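Local coordinates for protein putative Type I topoisomerase (Deinococcus radiodurans, PDB 3M4A) that probably relaxes supercoiled DNA as a type IB topoisomerase, breaking one strand without ATP, allowing passage and rejoining it, at residues Tyr307-Leu318 with Arg323-Ser334. Sequence-based numbering, arbitrary orientation. Where two conformers were deposited one is given.
Sequences YEPRTERQEAEL and RSEGALKRMLES
The ring of Tyr307 lies flat against helix 323-337, one face covered by the backbone and side chain of Met331: Met331 CA stands 3.8 Å from the ring centroid, 14° off the normal, a CH-pi contact. Met331 leads its CG away from the backbone N (chi1 -179°) and then bends at the sulfur, which brings CE to 3.8 Å from Tyr307 CD2 and sets SD obliquely to the ring, a Met-aromatic contact. A broad, flat phenol suits such a helix surface, and Ser334 is small enough to let its far end lie close; Arg297 of helix 292-299 also touches the Tyr307 side chain.

The second flat group, the guanidinium of Arg330, has Pro309 CA and Gln314 OE1 over the same face and Tyr307 O at its edge. A bend at chi3 turns Arg330 NE back to Tyr307 O in a weak 3.0 Å bond, while NH1 reaches a water that also donates to Gln314 O. The Gln314 amide is nearly parallel to the guanidinium, 15° between planes; its OE1, though 3.1 Å from Arg330 NH2, makes no hydrogen bond there and accepts from Arg310 N. Arginine thus supplies an aliphatic stem, packed by Leu318 CD1, and donors for one backbone oxygen directly and a second through water.

Leu318 also presses both methyls on Gly326, where the absence of a side chain permits close approach. In one of two deposited Glu308 conformers, Arg323 NH2, near the start of its helix, meets Glu308 OE2 in a salt bridge that may not be constant.

After a short connection the chain returns as helix 323-337 against the loop and Thr311-capped helix 312-316, its nearest atom about 11 Å from the bound DNA: a local packing of consecutive C-terminal elements in this type IB topoisomerase.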
loop_
_atom_site.group_PDB
_atom_site.type_symbol
_atom_site.label_atom_id
_atom_site.label_comp_id
_atom_site.label_asym_id
_atom_site.label_seq_id
_atom_site.Cartn_x
_atom_site.Cartn_y
_atom_site.Cartn_z
ATOM N N TYR A 307 -2.670 4.618 -21.693
ATOM C CA TYR A 307 -3.644 5.160 -20.747
ATOM C C TYR A 307 -3.147 6.405 -20.012
ATOM O O TYR A 307 -3.643 6.736 -18.931
ATOM C CB TYR A 307 -4.077 4.082 -19.754
ATOM C CG TYR A 307 -4.873 3.001 -20.435
ATOM C CD1 TYR A 307 -6.237 3.166 -20.677
ATOM C CD2 TYR A 307 -4.266 1.835 -20.868
ATOM C CE1 TYR A 307 -6.970 2.197 -21.320
ATOM C CE2 TYR A 307 -5.006 0.845 -21.527
ATOM C CZ TYR A 307 -6.345 1.041 -21.752
ATOM O OH TYR A 307 -7.077 0.063 -22.389
ATOM N N GLU A 308 -2.185 7.088 -20.611
ATOM C CA GLU A 308 -1.696 8.364 -20.087
ATOM C C GLU A 308 -2.808 9.408 -20.160
ATOM O O GLU A 308 -3.654 9.356 -21.057
ATOM C CB GLU A 308 -0.513 8.870 -20.901
ATOM C CG GLU A 308 0.783 8.117 -20.696
ATOM C CD GLU A 308 1.907 8.731 -21.489
ATOM O OE1 GLU A 308 1.724 8.951 -22.703
ATOM O OE2 GLU A 308 2.968 9.013 -20.896
ATOM N N PRO A 309 -2.825 10.359 -19.222
ATOM C CA PRO A 309 -3.874 11.385 -19.295
ATOM C C PRO A 309 -3.764 12.197 -20.581
ATOM O O PRO A 309 -2.669 12.360 -21.102
ATOM C CB PRO A 309 -3.625 12.231 -18.044
ATOM C CG PRO A 309 -2.179 11.979 -17.677
ATOM C CD PRO A 309 -1.918 10.566 -18.073
ATOM N N ARG A 310 -4.907 12.675 -21.090
ATOM C CA ARG A 310 -4.982 13.360 -22.385
ATOM C C ARG A 310 -5.382 14.840 -22.277
ATOM O O ARG A 310 -5.361 15.555 -23.283
ATOM C CB ARG A 310 -6.003 12.658 -23.276
ATOM C CG ARG A 310 -5.715 11.206 -23.578
ATOM C CD ARG A 310 -6.875 10.591 -24.354
ATOM N NE ARG A 310 -6.506 9.310 -24.958
ATOM C CZ ARG A 310 -6.378 9.074 -26.268
ATOM N NH1 ARG A 310 -6.619 10.016 -27.180
ATOM N NH2 ARG A 310 -6.031 7.854 -26.672
ATOM N N THR A 311 -5.765 15.276 -21.081
ATOM C CA THR A 311 -6.158 16.663 -20.807
ATOM C C THR A 311 -5.532 17.089 -19.499
ATOM O O THR A 311 -5.050 16.252 -18.738
ATOM C CB THR A 311 -7.682 16.852 -20.668
ATOM O OG1 THR A 311 -8.148 16.331 -19.413
ATOM C CG2 THR A 311 -8.434 16.198 -21.832
ATOM N N GLU A 312 -5.547 18.391 -19.233
ATOM C CA GLU A 312 -4.926 18.917 -18.026
ATOM C C GLU A 312 -5.654 18.415 -16.778
ATOM O O GLU A 312 -5.005 18.020 -15.794
ATOM C CB GLU A 312 -4.843 20.455 -18.068
ATOM C CG GLU A 312 -3.992 21.011 -19.217
ATOM C CD GLU A 312 -2.505 20.680 -19.099
ATOM O OE1 GLU A 312 -1.953 20.767 -17.981
ATOM O OE2 GLU A 312 -1.882 20.337 -20.129
ATOM N N ARG A 313 -6.986 18.383 -16.802
ATOM C CA ARG A 313 -7.714 17.839 -15.648
ATOM C C ARG A 313 -7.479 16.340 -15.463
ATOM O O ARG A 313 -7.385 15.865 -14.332
ATOM C CB ARG A 313 -9.217 18.077 -15.717
ATOM C CG ARG A 313 -9.880 17.790 -14.369
ATOM C CD ARG A 313 -11.361 17.989 -14.366
ATOM N NE ARG A 313 -11.917 17.793 -13.025
ATOM C CZ ARG A 313 -12.321 16.622 -12.534
ATOM N NH1 ARG A 313 -12.211 15.497 -13.231
ATOM N NH2 ARG A 313 -12.830 16.576 -11.311
ATOM N N GLN A 314 -7.421 15.594 -16.560
ATOM C CA GLN A 314 -7.140 14.157 -16.455
ATOM C C GLN A 314 -5.810 13.904 -15.753
ATOM O O GLN A 314 -5.684 12.934 -15.026
ATOM C CB GLN A 314 -7.142 13.490 -17.820
ATOM C CG GLN A 314 -8.540 13.281 -18.375
ATOM C CD GLN A 314 -8.530 12.698 -19.757
ATOM O OE1 GLN A 314 -7.543 12.085 -20.189
ATOM N NE2 GLN A 314 -9.635 12.873 -20.476
ATOM N N GLU A 315 -4.831 14.765 -15.988
ATOM C CA GLU A 315 -3.556 14.668 -15.277
ATOM C C GLU A 315 -3.711 15.118 -13.827
ATOM O O GLU A 315 -3.213 14.471 -12.894
ATOM C CB GLU A 315 -2.503 15.514 -15.971
ATOM C CG GLU A 315 -1.096 15.313 -15.416
ATOM C CD GLU A 315 -0.051 15.938 -16.302
ATOM O OE1 GLU A 315 -0.106 17.178 -16.493
ATOM O OE2 GLU A 315 0.817 15.192 -16.805
ATOM N N ALA A 316 -4.392 16.241 -13.624
ATOM C CA ALA A 316 -4.577 16.764 -12.278
ATOM C C ALA A 316 -5.275 15.795 -11.337
ATOM O O ALA A 316 -4.988 15.782 -10.131
ATOM C CB ALA A 316 -5.350 18.104 -12.320
ATOM N N GLU A 317 -6.198 14.985 -11.855
ATOM C CA GLU A 317 -6.943 14.024 -11.041
ATOM C C GLU A 317 -6.075 12.853 -10.573
ATOM O O GLU A 317 -6.497 12.060 -9.727
ATOM C CB GLU A 317 -8.167 13.505 -11.810
ATOM C CG GLU A 317 -9.353 14.463 -11.792
ATOM C CD GLU A 317 -9.989 14.593 -10.410
ATOM O OE1 GLU A 317 -10.696 13.657 -9.977
ATOM O OE2 GLU A 317 -9.778 15.635 -9.756
ATOM N N LEU A 318 -4.875 12.755 -11.137
ATOM C CA LEU A 318 -3.904 11.706 -10.791
ATOM C C LEU A 318 -2.833 12.219 -9.808
ATOM O O LEU A 318 -1.851 11.513 -9.533
ATOM C CB LEU A 318 -3.243 11.151 -12.057
ATOM C CG LEU A 318 -4.188 10.585 -13.121
ATOM C CD1 LEU A 318 -3.427 10.196 -14.398
ATOM C CD2 LEU A 318 -4.985 9.420 -12.589
ATOM N N ARG A 323 3.481 8.413 -12.010
ATOM C CA ARG A 323 3.090 8.388 -13.420
ATOM C C ARG A 323 2.509 7.020 -13.794
ATOM O O ARG A 323 1.404 6.937 -14.356
ATOM C CB ARG A 323 4.285 8.724 -14.307
ATOM C CG ARG A 323 3.984 8.849 -15.784
ATOM C CD ARG A 323 5.235 9.279 -16.545
ATOM N NE ARG A 323 5.167 8.985 -17.977
ATOM C CZ ARG A 323 6.100 9.344 -18.861
ATOM N NH1 ARG A 323 7.179 10.028 -18.476
ATOM N NH2 ARG A 323 5.956 9.025 -20.142
ATOM N N SER A 324 3.205 5.947 -13.423
ATOM C CA SER A 324 2.721 4.608 -13.757
ATOM C C SER A 324 1.450 4.249 -12.982
ATOM O O SER A 324 0.587 3.560 -13.515
ATOM C CB SER A 324 3.814 3.557 -13.521
ATOM O OG SER A 324 4.258 3.617 -12.183
ATOM N N GLU A 325 1.321 4.700 -11.727
ATOM C CA GLU A 325 0.113 4.443 -10.941
ATOM C C GLU A 325 -1.117 5.117 -11.570
ATOM O O GLU A 325 -2.207 4.541 -11.599
ATOM C CB GLU A 325 0.272 4.920 -9.496
ATOM C CG GLU A 325 1.057 3.986 -8.614
ATOM C CD GLU A 325 1.150 4.468 -7.178
ATOM O OE1 GLU A 325 1.349 5.691 -6.958
ATOM O OE2 GLU A 325 1.037 3.619 -6.268
ATOM N N GLY A 326 -0.915 6.330 -12.073
ATOM C CA GLY A 326 -1.971 7.073 -12.729
ATOM C C GLY A 326 -2.433 6.347 -13.971
ATOM O O GLY A 326 -3.633 6.203 -14.206
ATOM N N ALA A 327 -1.485 5.890 -14.771
ATOM C CA ALA A 327 -1.827 5.150 -15.979
ATOM C C ALA A 327 -2.536 3.844 -15.626
ATOM O O ALA A 327 -3.489 3.445 -16.311
ATOM C CB ALA A 327 -0.607 4.907 -16.839
ATOM N N LEU A 328 -2.087 3.172 -14.563
ATOM C CA LEU A 328 -2.766 1.951 -14.108
ATOM C C LEU A 328 -4.223 2.211 -13.698
ATOM O O LEU A 328 -5.148 1.462 -14.065
ATOM C CB LEU A 328 -1.999 1.290 -12.951
ATOM C CG LEU A 328 -2.651 0.020 -12.373
ATOM C CD1 LEU A 328 -2.787 -1.051 -13.442
ATOM C CD2 LEU A 328 -1.836 -0.504 -11.192
ATOM N N LYS A 329 -4.438 3.279 -12.943
ATOM C CA LYS A 329 -5.779 3.647 -12.549
ATOM C C LYS A 329 -6.676 3.800 -13.764
ATOM O O LYS A 329 -7.776 3.277 -13.781
ATOM C CB LYS A 329 -5.796 4.945 -11.764
ATOM C CG LYS A 329 -7.144 5.172 -11.098
ATOM C CD LYS A 329 -7.229 6.454 -10.342
ATOM C CE LYS A 329 -8.551 6.495 -9.583
ATOM N NZ LYS A 329 -8.855 7.836 -9.021
ATOM N N ARG A 330 -6.183 4.519 -14.762
ATOM C CA ARG A 330 -6.945 4.753 -15.989
ATOM C C ARG A 330 -7.164 3.458 -16.768
ATOM O O ARG A 330 -8.258 3.242 -17.311
ATOM C CB ARG A 330 -6.261 5.813 -16.834
ATOM C CG ARG A 330 -6.396 7.194 -16.227
ATOM C CD ARG A 330 -5.653 8.241 -17.020
ATOM N NE ARG A 330 -6.142 8.325 -18.387
ATOM C CZ ARG A 330 -7.239 8.969 -18.765
ATOM N NH1 ARG A 330 -7.994 9.620 -17.886
ATOM N NH2 ARG A 330 -7.588 8.952 -20.042
ATOM N N MET A 331 -6.156 2.581 -16.796
ATOM C CA MET A 331 -6.343 1.258 -17.422
ATOM C C MET A 331 -7.439 0.455 -16.728
ATOM O O MET A 331 -8.298 -0.145 -17.399
ATOM C CB MET A 331 -5.036 0.463 -17.450
ATOM C CG MET A 331 -5.164 -0.892 -18.107
ATOM S SD MET A 331 -3.655 -1.877 -17.985
ATOM C CE MET A 331 -2.703 -1.225 -19.337
ATOM N N LEU A 332 -7.422 0.413 -15.399
ATOM C CA LEU A 332 -8.458 -0.312 -14.665
ATOM C C LEU A 332 -9.830 0.307 -14.904
ATOM O O LEU A 332 -10.827 -0.410 -15.039
ATOM C CB LEU A 332 -8.163 -0.359 -13.175
ATOM C CG LEU A 332 -6.919 -1.162 -12.790
ATOM C CD1 LEU A 332 -6.644 -0.973 -11.292
ATOM C CD2 LEU A 332 -7.057 -2.657 -13.139
ATOM N N GLU A 333 -9.874 1.633 -14.962
ATOM C CA GLU A 333 -11.130 2.338 -15.245
ATOM C C GLU A 333 -11.726 1.971 -16.624
ATOM O O GLU A 333 -12.950 2.041 -16.804
ATOM C CB GLU A 333 -10.954 3.856 -15.075
ATOM C CG GLU A 333 -10.849 4.251 -13.597
ATOM C CD GLU A 333 -10.590 5.734 -13.358
ATOM O OE1 GLU A 333 -9.954 6.400 -14.215
ATOM O OE2 GLU A 333 -11.013 6.221 -12.280
ATOM N N SER A 334 -10.897 1.548 -17.575
ATOM C CA SER A 334 -11.417 1.154 -18.886
ATOM C C SER A 334 -12.320 -0.085 -18.817
ATOM O O SER A 334 -13.131 -0.299 -19.719
ATOM C CB SER A 334 -10.283 0.924 -19.888
ATOM O OG SER A 334 -9.556 -0.251 -19.603
HETATM O O HOH W 1 -7.492 10.877 -15.199
#